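Local coordinates for protein N-acetylglucosamine-6-phosphate deacetylase (Mycobacterium smegmatis, PDB 6FV4) that probably removes the acetyl group from N-acetylglucosamine-6-phosphate, as a metal-dependent hydrolase of amino-sugar metabolism in the NagA family, at residues Ala94-His99 with Thr282-Ala287; Val252-Ile255 with His260-Pro263; Ala264-Ile269 with Leu278-Ala283; Gly293-Gly298 with Ile302-Gly307; Ala306-Val311 with Asp315-Ser320. The protein carries 1 engineered substitution. One frame throughout, in Å; residues are numbered along the deposited sequence.

Contact 1: residues Ala94-His99 with Thr282-Ala287; sequences ALHRAH and TAAMAA. Engineered in segment 282-287: A283 (natural residue Asp).
Packing between H96 and A284 makes almost the whole of this small, buried contact. The imidazole of H96 meets the A284 methyl at its edge, near the ring plane, with CE1 3.4 Å from A284 CB and the neighbouring NE2 following at 3.7 Å from the same CB. H96 holds CG anti to the carbonyl carbon (chi1 -71°), which sends the ring out from helix 86-98 to the loop; one ring face is overlaid near its rim by CD2 of L95. T282 adds a looser touch, its OG1 lying obliquely to the imidazole.

Polar groups are satisfied within the loop or by strand 63-76. H96 NE2 is hydrogen-bonded to the backbone O of G75. Within the loop, T282 OG1 accepts from A284 N at 3.0 Å, an ST turn that wraps the chain around the engineered A283, and the same hydroxyl is bonded to D70. A283 replaces the natural Asp, the predicted proton donor/acceptor, and A284 lies about 6 Å, side chain to side chain, from the zinc ligand H74.

Within these segments H96 carries helix 86-98 to the loop after strand 278-281; L95 and H96 also touch T288, and L73 of strand 63-76 packs on H96 and T282.

Contact 2: residues Val252-Ile255 with His260-Pro263; sequences VEMI and HVAP
I255, in the last part of strand 251-255, lies against H260 of the loop that follows. Its CB is 3.9 Å from H260 CB, where the two side chains start to cross. From there the branches part: CG2, anti to the backbone N, approaches the ring at H260 ND1 (3.7 Å), while CG1, beside the backbone N, carries CD1 over one imidazole face. This CH-pi contact puts CD1 4.1 Å from the H260 ring centroid, 23° off the ring normal and displaced toward the CD2 side. H260 ND1 is hydrogen-bonded to D257, which would help fix the ring's rotation.

A second apolar touch joins M254 SD to V261 CG2 at 3.7 Å; the methionine chain bends at chi3 (-57°). V261 CG2 also rests near the I255 carbonyl. Between the backbones a water lies 2.7 Å from I255 O and accepts from V261 N at 2.8 Å.

H260 is a predicted substrate-binding residue, its backbone O bonded to N228 and to R235 of the second subunit, and I255 also packs on the engineered A283. A loop at the C-terminal end of a barrel strand, leading into the next helix and lining the site, is characteristic of the amidohydrolase (beta/alpha)8 fold.

Contact 3: residues Ala264-Ile269 with Leu278-Ala283; sequences AIYRHI and LSLITA. Engineered in segment 278-283: A283 (natural residue Asp).
Helix 264-269 packs over strand 278-281 with their axes 10.9 Å apart and roughly antiparallel, 150° between their N-to-C directions. Y266, I269, L278 and L280 fill the gap, all four buried.

L278 sends CD1 toward the helix, where it meets I269 CG2 at 3.8 Å, the closest approach of the contact; the two side chains cross at about a right angle. The branch of I269 that touches is the one anti to its backbone N, whereas CG1 and the end of the chain lead away from the strand. Y266 spans more of the strand: with CG also anti to N (chi1 157°), its ring extends from the helix along both leucines. CD1 of Y266 lies 4.3 Å from CD1 of L278, and Y266 CE1 is 4.2 Å from L280 CD2. Both methyls approach the ring obliquely. L280 leaves the strand to one side, and it is the outer end of its side chain that swings in to the tyrosine.

M254 of the neighbouring strand 251-255 touches both Y266 and I269, so this helix covers two parallel strands of a beta-alpha-beta unit. The other side of the helix belongs to the dimer: R267 forms a salt bridge with E246 of the second subunit.

The helix is held to the strand by apolar side-chain packing, with no polar bond between the segments to fix their alignment, while the Y266 hydroxyl bond to Q349 fixes the outer end of the ring.

Contact 4: residues Gly293-Gly298 with Ile302-Gly307; sequences GVYRLG and IDVVAG
Four backbone hydrogen bonds join G293 to V304 and Y295 to I302, the two hydrogen-bonded pairs of an antiparallel hairpin. V304 N points almost straight at G293 O (2.8 Å, 176° at the hydrogen), while the return bond from G293 N to V304 O is longer, 3.1 Å, and falls on a carbonyl lone pair. I302 N gives the short bond to Y295 O, 2.7 Å; its partner from Y295 N to I302 O is more bent, at 139°. Between them V294 and D303 form the non-hydrogen-bonded pair, where V294 CA lies 3.2 Å from I302 O in a CA-H...O contact.

On their shared face D303 holds CG anti to the backbone N (chi1 -173°), bringing OD1 3.6 Å from V294 CG2. On the other face, V304 CG2 comes to the edge of the Y295 ring, 4.2 Å from CD2, and Y295 OH is hydrogen-bonded to S291 O. L297 CD1 touches I302 CG1 at 4.1 Å, the side chains crossing at about a right angle.

All hydrogen bonds here are backbone bonds, so the pairing rests on the main chain; the side chains settle which face is buried, I302 packing on A318 and L297 on A287 while V294 stays exposed.

Contact 5: residues Ala306-Val311 with Asp315-Ser320; sequences AGVARV and DTIAGS
A318 N donates to A309 O at 3.0 Å, 172° at the hydrogen, the other two direct bonds between strand 308-311 and the chain that returns past it being weak. The donor stands above the carbonyl plane, 39° out of it, so the bond is straight at the hydrogen but does not use a lone pair. The same oxygen also receives a CA-H...O contact from I317. On the other side of the single bridge between R310 and I317, V311 N reaches T316 O in a weak bond of 3.3 Å, and R310 CA closes on this oxygen too. Where the chains splay apart, a water takes over: it accepts from A309 N and donates to G319 O at 2.8 Å.

R310 adds a side-chain donor. Its chain is extended from CG to NE and runs alongside the backbone of D315 and T316, bringing NE to D315 O in a weak bond of 3.4 Å. The oxygen lies at the guanidinium edge, near its plane, while I317 CG1 sits obliquely to the group.

Two apolar touches follow: V311 CG1 meets A318 CB at 4.1 Å, and V308 CG1 meets I317 CD1 at 4.2 Å. A tight methyl-to-hydroxyl contact stands apart from these, V311 CG2, between backbone N and carbonyl carbon, coming within 3.1 Å of T316 OG1.

I317, A318 and G319 are predicted to bind substrate. Their loop, braced on the edge strand of the three-stranded antiparallel sheet, is consistent with one side of the substrate site, the I317 side chain lying about 6 Å from that of H260, another predicted substrate-binding residue.

Contacts 1, 2 and 3 are buried, contact 4 is partly buried and contact 5 lies at the surface. Contacts 2 and 3 stand on neighbouring parallel strands, 251-255 and 278-281, bonded from V252 and M254 to S279, and both reach the second subunit; their side-chain packing is mostly apolar. Contacts 4 and 5 belong to one antiparallel sheet, joined by the bond of D303 N to R310 O, and rely chiefly on backbone bonds. Contact 1 lies between the two groups: its loop continues the strand of contact 3, packs the engineered A283 on I255 of contact 2, places A287 on the hairpin of contact 4, and is bonded to S320 of contact 5 through T282 and M285.

Contact 1: residues Ala94-His99 with Thr282-Ala287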
# COMPACT_ATOMS: atom_id res chain seq x y z
N ALA B 94 -25.87 -24.63 4.26
CA ALA B 94 -27.03 -24.05 4.93
C ALA B 94 -26.63 -22.93 5.87
O ALA B 94 -27.35 -21.94 6.01
CB ALA B 94 -27.80 -25.13 5.69
N LEU B 95 -25.48 -23.07 6.54
CA LEU B 95 -25.04 -22.05 7.48
C LEU B 95 -24.68 -20.76 6.76
O LEU B 95 -25.18 -19.68 7.09
CB LEU B 95 -23.83 -22.53 8.29
CG LEU B 95 -23.52 -21.30 9.12
CD1 LEU B 95 -24.27 -21.35 10.44
CD2 LEU B 95 -22.03 -21.02 9.28
N HIS B 96 -23.78 -20.84 5.78
CA HIS B 96 -23.33 -19.64 5.09
C HIS B 96 -24.43 -19.02 4.25
O HIS B 96 -24.51 -17.80 4.15
CB HIS B 96 -22.12 -19.97 4.24
CG HIS B 96 -20.91 -20.24 5.07
ND1 HIS B 96 -20.13 -19.22 5.59
CD2 HIS B 96 -20.37 -21.40 5.52
CE1 HIS B 96 -19.15 -19.75 6.31
NE2 HIS B 96 -19.27 -21.06 6.28
N ARG B 97 -25.29 -19.85 3.63
CA ARG B 97 -26.42 -19.31 2.87
C ARG B 97 -27.32 -18.44 3.74
O ARG B 97 -27.80 -17.39 3.30
CB ARG B 97 -27.24 -20.46 2.25
CG ARG B 97 -27.75 -20.21 0.83
CD ARG B 97 -28.16 -21.51 0.13
NE ARG B 97 -27.21 -21.94 -0.90
CZ ARG B 97 -27.35 -23.03 -1.65
NH1 ARG B 97 -28.42 -23.80 -1.51
NH2 ARG B 97 -26.43 -23.35 -2.55
N ALA B 98 -27.56 -18.87 4.99
CA ALA B 98 -28.42 -18.13 5.90
C ALA B 98 -27.80 -16.79 6.30
O ALA B 98 -28.52 -15.90 6.76
CB ALA B 98 -28.71 -18.96 7.15
N HIS B 99 -26.49 -16.64 6.14
CA HIS B 99 -25.82 -15.38 6.40
C HIS B 99 -25.50 -14.61 5.14
O HIS B 99 -24.71 -13.65 5.20
CB HIS B 99 -24.56 -15.63 7.21
CG HIS B 99 -24.84 -16.16 8.57
ND1 HIS B 99 -25.01 -15.33 9.66
CD2 HIS B 99 -25.04 -17.42 9.02
CE1 HIS B 99 -25.27 -16.07 10.73
NE2 HIS B 99 -25.30 -17.34 10.36
N THR B 282 -13.99 -15.47 3.79
CA THR B 282 -14.05 -15.87 5.19
C THR B 282 -12.93 -16.81 5.58
O THR B 282 -12.47 -16.77 6.73
CB THR B 282 -15.39 -16.56 5.50
OG1 THR B 282 -15.53 -17.78 4.73
CG2 THR B 282 -16.56 -15.61 5.22
N ALA B 283 -12.50 -17.69 4.66
CA ALA B 283 -11.72 -18.87 4.99
C ALA B 283 -12.36 -19.63 6.15
O ALA B 283 -11.68 -20.22 6.98
CB ALA B 283 -10.26 -18.50 5.31
N ALA B 284 -13.69 -19.63 6.20
CA ALA B 284 -14.41 -20.16 7.35
C ALA B 284 -14.15 -21.64 7.55
O ALA B 284 -14.16 -22.42 6.59
CB ALA B 284 -15.91 -19.94 7.17
N MET B 285 -13.91 -22.04 8.80
CA MET B 285 -13.75 -23.46 9.08
C MET B 285 -15.04 -24.02 9.66
O MET B 285 -16.03 -23.30 9.88
CB MET B 285 -12.55 -23.72 10.00
CG MET B 285 -12.50 -22.95 11.30
SD MET B 285 -13.38 -23.71 12.67
CE MET B 285 -12.70 -25.37 12.68
N ALA B 286 -15.06 -25.35 9.85
CA ALA B 286 -16.30 -26.06 10.11
C ALA B 286 -17.01 -25.61 11.38
O ALA B 286 -18.23 -25.82 11.48
CB ALA B 286 -16.05 -27.57 10.17
N ALA B 287 -16.32 -24.98 12.34
CA ALA B 287 -17.01 -24.54 13.55
C ALA B 287 -17.75 -23.22 13.38
O ALA B 287 -18.46 -22.81 14.30
CB ALA B 287 -16.03 -24.41 14.71

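Contact 2: residues Val252-Ile255 with His260-Pro263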
# COMPACT_ATOMS: atom_id res chain seq x y z
N VAL B 252 -6.71 -9.52 -4.95
CA VAL B 252 -6.20 -10.05 -3.69
C VAL B 252 -7.36 -10.41 -2.76
O VAL B 252 -8.36 -9.69 -2.65
CB VAL B 252 -5.22 -9.07 -3.03
CG1 VAL B 252 -3.95 -8.97 -3.89
CG2 VAL B 252 -5.87 -7.68 -2.79
N GLU B 253 -7.24 -11.57 -2.12
CA GLU B 253 -8.15 -11.98 -1.06
C GLU B 253 -7.68 -11.38 0.24
O GLU B 253 -6.48 -11.27 0.50
CB GLU B 253 -8.18 -13.51 -0.89
CG GLU B 253 -8.73 -14.33 -2.05
CD GLU B 253 -8.65 -15.83 -1.77
OE1 GLU B 253 -8.10 -16.23 -0.70
OE2 GLU B 253 -9.13 -16.63 -2.62
N MET B 254 -8.63 -11.01 1.09
CA MET B 254 -8.26 -10.63 2.44
C MET B 254 -9.32 -11.16 3.39
O MET B 254 -10.52 -11.04 3.13
CB MET B 254 -8.10 -9.09 2.57
CG MET B 254 -7.58 -8.66 3.91
SD MET B 254 -6.90 -6.97 3.93
CE MET B 254 -5.64 -7.06 2.66
N ILE B 255 -8.87 -11.76 4.50
CA ILE B 255 -9.77 -12.16 5.57
C ILE B 255 -9.90 -10.96 6.51
O ILE B 255 -8.99 -10.67 7.30
CB ILE B 255 -9.26 -13.39 6.33
CG1 ILE B 255 -9.03 -14.56 5.39
CG2 ILE B 255 -10.27 -13.76 7.41
CD1 ILE B 255 -8.14 -15.65 5.99
N HIS B 260 -7.21 -11.75 11.44
CA HIS B 260 -6.17 -12.23 10.55
C HIS B 260 -5.27 -11.10 10.07
O HIS B 260 -4.07 -11.32 9.86
CB HIS B 260 -6.81 -12.97 9.38
CG HIS B 260 -7.19 -14.37 9.72
ND1 HIS B 260 -8.33 -14.67 10.44
CD2 HIS B 260 -6.57 -15.55 9.49
CE1 HIS B 260 -8.39 -15.98 10.63
NE2 HIS B 260 -7.34 -16.54 10.06
N VAL B 261 -5.82 -9.91 9.86
CA VAL B 261 -5.04 -8.73 9.49
C VAL B 261 -5.62 -7.55 10.24
O VAL B 261 -6.83 -7.49 10.49
CB VAL B 261 -5.03 -8.47 7.95
CG1 VAL B 261 -4.49 -9.66 7.18
CG2 VAL B 261 -6.43 -8.13 7.44
N ALA B 262 -4.76 -6.59 10.61
CA ALA B 262 -5.24 -5.40 11.28
C ALA B 262 -6.17 -4.61 10.36
O ALA B 262 -5.95 -4.58 9.15
CB ALA B 262 -4.07 -4.52 11.72
N PRO B 263 -7.24 -4.01 10.88
CA PRO B 263 -8.11 -3.17 10.02
C PRO B 263 -7.36 -2.15 9.17
O PRO B 263 -7.77 -1.89 8.03
CB PRO B 263 -9.03 -2.49 11.04
CG PRO B 263 -9.14 -3.52 12.16
CD PRO B 263 -7.78 -4.17 12.24
O HOH W 1 -8.51 -9.36 9.59

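Contact 3: residues Ala264-Ile269 with Leu278-Ala283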
# COMPACT_ATOMS: atom_id res chain seq x y z
N ALA B 264 -6.27 -1.57 9.69
CA ALA B 264 -5.53 -0.57 8.92
C ALA B 264 -4.76 -1.21 7.76
O ALA B 264 -4.49 -0.54 6.75
CB ALA B 264 -4.57 0.21 9.83
N ILE B 265 -4.40 -2.48 7.88
CA ILE B 265 -3.83 -3.20 6.75
C ILE B 265 -4.86 -3.35 5.64
O ILE B 265 -4.54 -3.19 4.46
CB ILE B 265 -3.27 -4.57 7.18
CG1 ILE B 265 -2.12 -4.40 8.17
CG2 ILE B 265 -2.78 -5.34 5.96
CD1 ILE B 265 -0.88 -3.77 7.55
N TYR B 266 -6.11 -3.65 6.01
CA TYR B 266 -7.18 -3.75 5.01
C TYR B 266 -7.41 -2.40 4.32
O TYR B 266 -7.68 -2.35 3.11
CB TYR B 266 -8.46 -4.25 5.68
CG TYR B 266 -9.73 -3.87 4.94
CD1 TYR B 266 -10.10 -4.55 3.77
CD2 TYR B 266 -10.56 -2.86 5.40
CE1 TYR B 266 -11.25 -4.20 3.08
CE2 TYR B 266 -11.71 -2.50 4.72
CZ TYR B 266 -12.06 -3.18 3.56
OH TYR B 266 -13.20 -2.84 2.87
N ARG B 267 -7.35 -1.31 5.09
CA ARG B 267 -7.45 0.03 4.51
C ARG B 267 -6.27 0.33 3.59
O ARG B 267 -6.45 0.87 2.49
CB ARG B 267 -7.52 1.08 5.63
CG ARG B 267 -8.90 1.53 6.01
CD ARG B 267 -8.87 2.86 6.79
NE ARG B 267 -7.90 2.87 7.90
CZ ARG B 267 -8.10 2.34 9.10
NH1 ARG B 267 -9.24 1.71 9.37
NH2 ARG B 267 -7.16 2.42 10.03
N HIS B 268 -5.06 0.07 4.07
CA HIS B 268 -3.85 0.25 3.26
C HIS B 268 -3.95 -0.47 1.91
O HIS B 268 -3.65 0.10 0.86
CB HIS B 268 -2.65 -0.27 4.05
CG HIS B 268 -1.34 -0.13 3.33
ND1 HIS B 268 -0.70 1.09 3.18
CD2 HIS B 268 -0.55 -1.05 2.75
CE1 HIS B 268 0.43 0.90 2.52
NE2 HIS B 268 0.55 -0.39 2.25
N ILE B 269 -4.35 -1.74 1.94
CA ILE B 269 -4.41 -2.51 0.70
C ILE B 269 -5.53 -1.98 -0.19
O ILE B 269 -5.35 -1.83 -1.40
CB ILE B 269 -4.54 -4.01 1.00
CG1 ILE B 269 -3.27 -4.52 1.68
CG2 ILE B 269 -4.79 -4.81 -0.31
CD1 ILE B 269 -1.98 -4.23 0.90
N LEU B 278 -9.81 -6.12 -4.67
CA LEU B 278 -9.81 -6.86 -3.41
C LEU B 278 -11.09 -7.66 -3.26
O LEU B 278 -12.18 -7.14 -3.52
CB LEU B 278 -9.62 -5.92 -2.19
CG LEU B 278 -9.38 -6.69 -0.87
CD1 LEU B 278 -8.46 -5.87 0.04
CD2 LEU B 278 -10.67 -7.00 -0.14
N SER B 279 -10.94 -8.92 -2.84
CA SER B 279 -12.06 -9.80 -2.53
C SER B 279 -12.09 -10.07 -1.03
O SER B 279 -11.07 -10.45 -0.44
CB SER B 279 -11.90 -11.15 -3.24
OG SER B 279 -11.96 -11.00 -4.64
N LEU B 280 -13.26 -9.92 -0.42
CA LEU B 280 -13.47 -10.34 0.95
C LEU B 280 -13.80 -11.83 0.94
O LEU B 280 -14.59 -12.27 0.11
CB LEU B 280 -14.60 -9.55 1.60
CG LEU B 280 -14.30 -8.04 1.70
CD1 LEU B 280 -15.57 -7.27 2.01
CD2 LEU B 280 -13.29 -7.82 2.77
N ILE B 281 -13.13 -12.60 1.80
CA ILE B 281 -13.36 -14.03 1.96
C ILE B 281 -13.47 -14.30 3.46
O ILE B 281 -13.10 -13.47 4.30
CB ILE B 281 -12.23 -14.90 1.35
CG1 ILE B 281 -10.91 -14.62 2.07
CG2 ILE B 281 -12.10 -14.68 -0.17
CD1 ILE B 281 -9.89 -15.73 2.00
N THR B 282 -13.99 -15.47 3.79
CA THR B 282 -14.05 -15.87 5.19
C THR B 282 -12.93 -16.81 5.58
O THR B 282 -12.47 -16.77 6.73
CB THR B 282 -15.39 -16.56 5.50
OG1 THR B 282 -15.53 -17.78 4.73
CG2 THR B 282 -16.56 -15.61 5.22
N ALA B 283 -12.50 -17.69 4.66
CA ALA B 283 -11.72 -18.87 4.99
C ALA B 283 -12.36 -19.63 6.15
O ALA B 283 -11.68 -20.22 6.98
CB ALA B 283 -10.26 -18.50 5.31

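Contact 4: residues Gly293-Gly298 with Ile302-Gly307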
# COMPACT_ATOMS: atom_id res chain seq x y z
N GLY B 293 -19.41 -24.73 22.84
CA GLY B 293 -19.40 -26.14 23.17
C GLY B 293 -18.17 -26.81 22.61
O GLY B 293 -17.30 -26.18 22.01
N VAL B 294 -18.10 -28.11 22.83
CA VAL B 294 -17.01 -28.93 22.33
C VAL B 294 -17.59 -29.86 21.27
O VAL B 294 -18.70 -30.39 21.43
CB VAL B 294 -16.31 -29.72 23.45
CG1 VAL B 294 -15.15 -30.55 22.90
CG2 VAL B 294 -15.82 -28.77 24.53
N TYR B 295 -16.86 -30.04 20.18
CA TYR B 295 -17.41 -30.68 19.00
C TYR B 295 -16.35 -31.54 18.34
O TYR B 295 -15.17 -31.18 18.30
CB TYR B 295 -17.92 -29.66 17.98
CG TYR B 295 -19.03 -28.77 18.48
CD1 TYR B 295 -20.35 -29.22 18.52
CD2 TYR B 295 -18.76 -27.47 18.90
CE1 TYR B 295 -21.37 -28.41 18.97
CE2 TYR B 295 -19.78 -26.64 19.36
CZ TYR B 295 -21.08 -27.12 19.39
OH TYR B 295 -22.11 -26.31 19.83
N ARG B 296 -16.79 -32.67 17.80
CA ARG B 296 -15.95 -33.53 16.98
C ARG B 296 -16.13 -33.11 15.53
O ARG B 296 -17.18 -33.37 14.93
CB ARG B 296 -16.34 -34.99 17.18
CG ARG B 296 -15.45 -35.97 16.44
CD ARG B 296 -13.97 -35.70 16.71
NE ARG B 296 -13.14 -36.80 16.24
CZ ARG B 296 -11.82 -36.88 16.42
NH1 ARG B 296 -11.18 -35.91 17.07
NH2 ARG B 296 -11.16 -37.93 15.94
N LEU B 297 -15.11 -32.49 14.95
CA LEU B 297 -15.18 -31.96 13.59
C LEU B 297 -13.99 -32.49 12.80
O LEU B 297 -12.86 -32.03 12.97
CB LEU B 297 -15.19 -30.43 13.60
CG LEU B 297 -16.34 -29.79 14.38
CD1 LEU B 297 -16.23 -28.24 14.42
CD2 LEU B 297 -17.68 -30.26 13.82
N GLY B 298 -14.25 -33.48 11.94
CA GLY B 298 -13.19 -34.20 11.29
C GLY B 298 -12.32 -34.87 12.34
O GLY B 298 -12.83 -35.47 13.29
N ILE B 302 -12.96 -29.67 18.84
CA ILE B 302 -12.88 -28.22 18.78
C ILE B 302 -13.72 -27.64 19.91
O ILE B 302 -14.89 -28.01 20.07
CB ILE B 302 -13.35 -27.66 17.43
CG1 ILE B 302 -12.52 -28.23 16.27
CG2 ILE B 302 -13.32 -26.12 17.44
CD1 ILE B 302 -11.08 -27.76 16.23
N ASP B 303 -13.13 -26.71 20.67
CA ASP B 303 -13.80 -26.02 21.76
C ASP B 303 -14.14 -24.61 21.30
O ASP B 303 -13.24 -23.82 21.00
CB ASP B 303 -12.90 -25.98 23.00
CG ASP B 303 -13.60 -25.43 24.24
OD1 ASP B 303 -14.85 -25.29 24.26
OD2 ASP B 303 -12.88 -25.11 25.22
N VAL B 304 -15.43 -24.30 21.23
CA VAL B 304 -15.89 -22.97 20.83
C VAL B 304 -16.24 -22.19 22.09
O VAL B 304 -17.12 -22.59 22.85
CB VAL B 304 -17.10 -23.05 19.88
CG1 VAL B 304 -17.59 -21.64 19.53
CG2 VAL B 304 -16.75 -23.83 18.63
N VAL B 305 -15.55 -21.06 22.29
CA VAL B 305 -15.76 -20.18 23.44
C VAL B 305 -15.96 -18.76 22.91
O VAL B 305 -15.05 -18.20 22.28
CB VAL B 305 -14.58 -20.22 24.42
CG1 VAL B 305 -14.72 -19.13 25.48
CG2 VAL B 305 -14.49 -21.60 25.08
N ALA B 306 -17.14 -18.19 23.16
CA ALA B 306 -17.50 -16.87 22.66
C ALA B 306 -17.37 -16.79 21.14
O ALA B 306 -16.98 -15.76 20.60
CB ALA B 306 -16.66 -15.77 23.33
N GLY B 307 -17.68 -17.88 20.44
CA GLY B 307 -17.60 -17.93 19.00
C GLY B 307 -16.22 -18.11 18.41
O GLY B 307 -16.09 -18.14 17.18

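Contact 5: residues Ala306-Val311 with Asp315-Ser320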
# COMPACT_ATOMS: atom_id res chain seq x y z
N ALA B 306 -17.14 -18.19 23.16
CA ALA B 306 -17.50 -16.87 22.66
C ALA B 306 -17.37 -16.79 21.14
O ALA B 306 -16.98 -15.76 20.60
CB ALA B 306 -16.66 -15.77 23.33
N GLY B 307 -17.68 -17.88 20.44
CA GLY B 307 -17.60 -17.93 19.00
C GLY B 307 -16.22 -18.11 18.41
O GLY B 307 -16.09 -18.14 17.18
N VAL B 308 -15.18 -18.23 19.24
CA VAL B 308 -13.82 -18.47 18.77
C VAL B 308 -13.52 -19.96 18.91
O VAL B 308 -13.68 -20.53 19.99
CB VAL B 308 -12.80 -17.64 19.56
CG1 VAL B 308 -11.38 -17.95 19.09
CG2 VAL B 308 -13.10 -16.15 19.44
N ALA B 309 -13.08 -20.58 17.82
CA ALA B 309 -12.83 -22.02 17.81
C ALA B 309 -11.37 -22.30 18.18
O ALA B 309 -10.45 -21.68 17.63
CB ALA B 309 -13.15 -22.60 16.43
N ARG B 310 -11.16 -23.25 19.10
CA ARG B 310 -9.83 -23.70 19.47
C ARG B 310 -9.82 -25.22 19.54
O ARG B 310 -10.85 -25.85 19.83
CB ARG B 310 -9.37 -23.13 20.82
CG ARG B 310 -9.05 -21.65 20.81
CD ARG B 310 -8.85 -21.13 22.22
NE ARG B 310 -8.46 -19.72 22.24
CZ ARG B 310 -9.31 -18.71 22.33
NH1 ARG B 310 -10.62 -18.94 22.41
NH2 ARG B 310 -8.86 -17.47 22.34
N VAL B 311 -8.67 -25.82 19.26
CA VAL B 311 -8.58 -27.26 19.44
C VAL B 311 -8.63 -27.56 20.93
O VAL B 311 -8.00 -26.88 21.74
CB VAL B 311 -7.32 -27.83 18.76
CG1 VAL B 311 -7.32 -27.47 17.28
CG2 VAL B 311 -6.06 -27.32 19.41
N ASP B 315 -4.76 -23.63 23.65
CA ASP B 315 -5.10 -22.23 23.40
C ASP B 315 -5.06 -21.87 21.92
O ASP B 315 -5.27 -20.70 21.57
CB ASP B 315 -4.14 -21.29 24.14
CG ASP B 315 -3.89 -21.69 25.58
OD1 ASP B 315 -2.93 -21.16 26.19
OD2 ASP B 315 -4.65 -22.53 26.11
N THR B 316 -4.78 -22.84 21.05
CA THR B 316 -4.47 -22.55 19.66
C THR B 316 -5.74 -22.39 18.84
O THR B 316 -6.59 -23.29 18.80
CB THR B 316 -3.59 -23.65 19.08
OG1 THR B 316 -4.12 -24.92 19.45
CG2 THR B 316 -2.17 -23.54 19.60
N ILE B 317 -5.87 -21.23 18.19
CA ILE B 317 -7.04 -20.93 17.38
C ILE B 317 -7.04 -21.79 16.12
O ILE B 317 -6.03 -21.89 15.42
CB ILE B 317 -7.07 -19.42 17.06
CG1 ILE B 317 -7.11 -18.63 18.36
CG2 ILE B 317 -8.25 -19.08 16.16
CD1 ILE B 317 -7.36 -17.15 18.18
N ALA B 318 -8.18 -22.41 15.83
CA ALA B 318 -8.28 -23.38 14.75
C ALA B 318 -8.71 -22.76 13.42
O ALA B 318 -9.15 -23.48 12.52
CB ALA B 318 -9.26 -24.50 15.13
N GLY B 319 -8.60 -21.44 13.28
CA GLY B 319 -8.87 -20.76 12.03
C GLY B 319 -10.03 -19.79 12.13
O GLY B 319 -10.60 -19.55 13.20
N SER B 320 -10.40 -19.24 10.98
CA SER B 320 -11.48 -18.27 10.91
C SER B 320 -12.83 -18.89 11.24
O SER B 320 -13.14 -20.01 10.81
CB SER B 320 -11.55 -17.67 9.50
OG SER B 320 -12.75 -16.92 9.39
O HOH W 2 -12.17 -18.71 15.36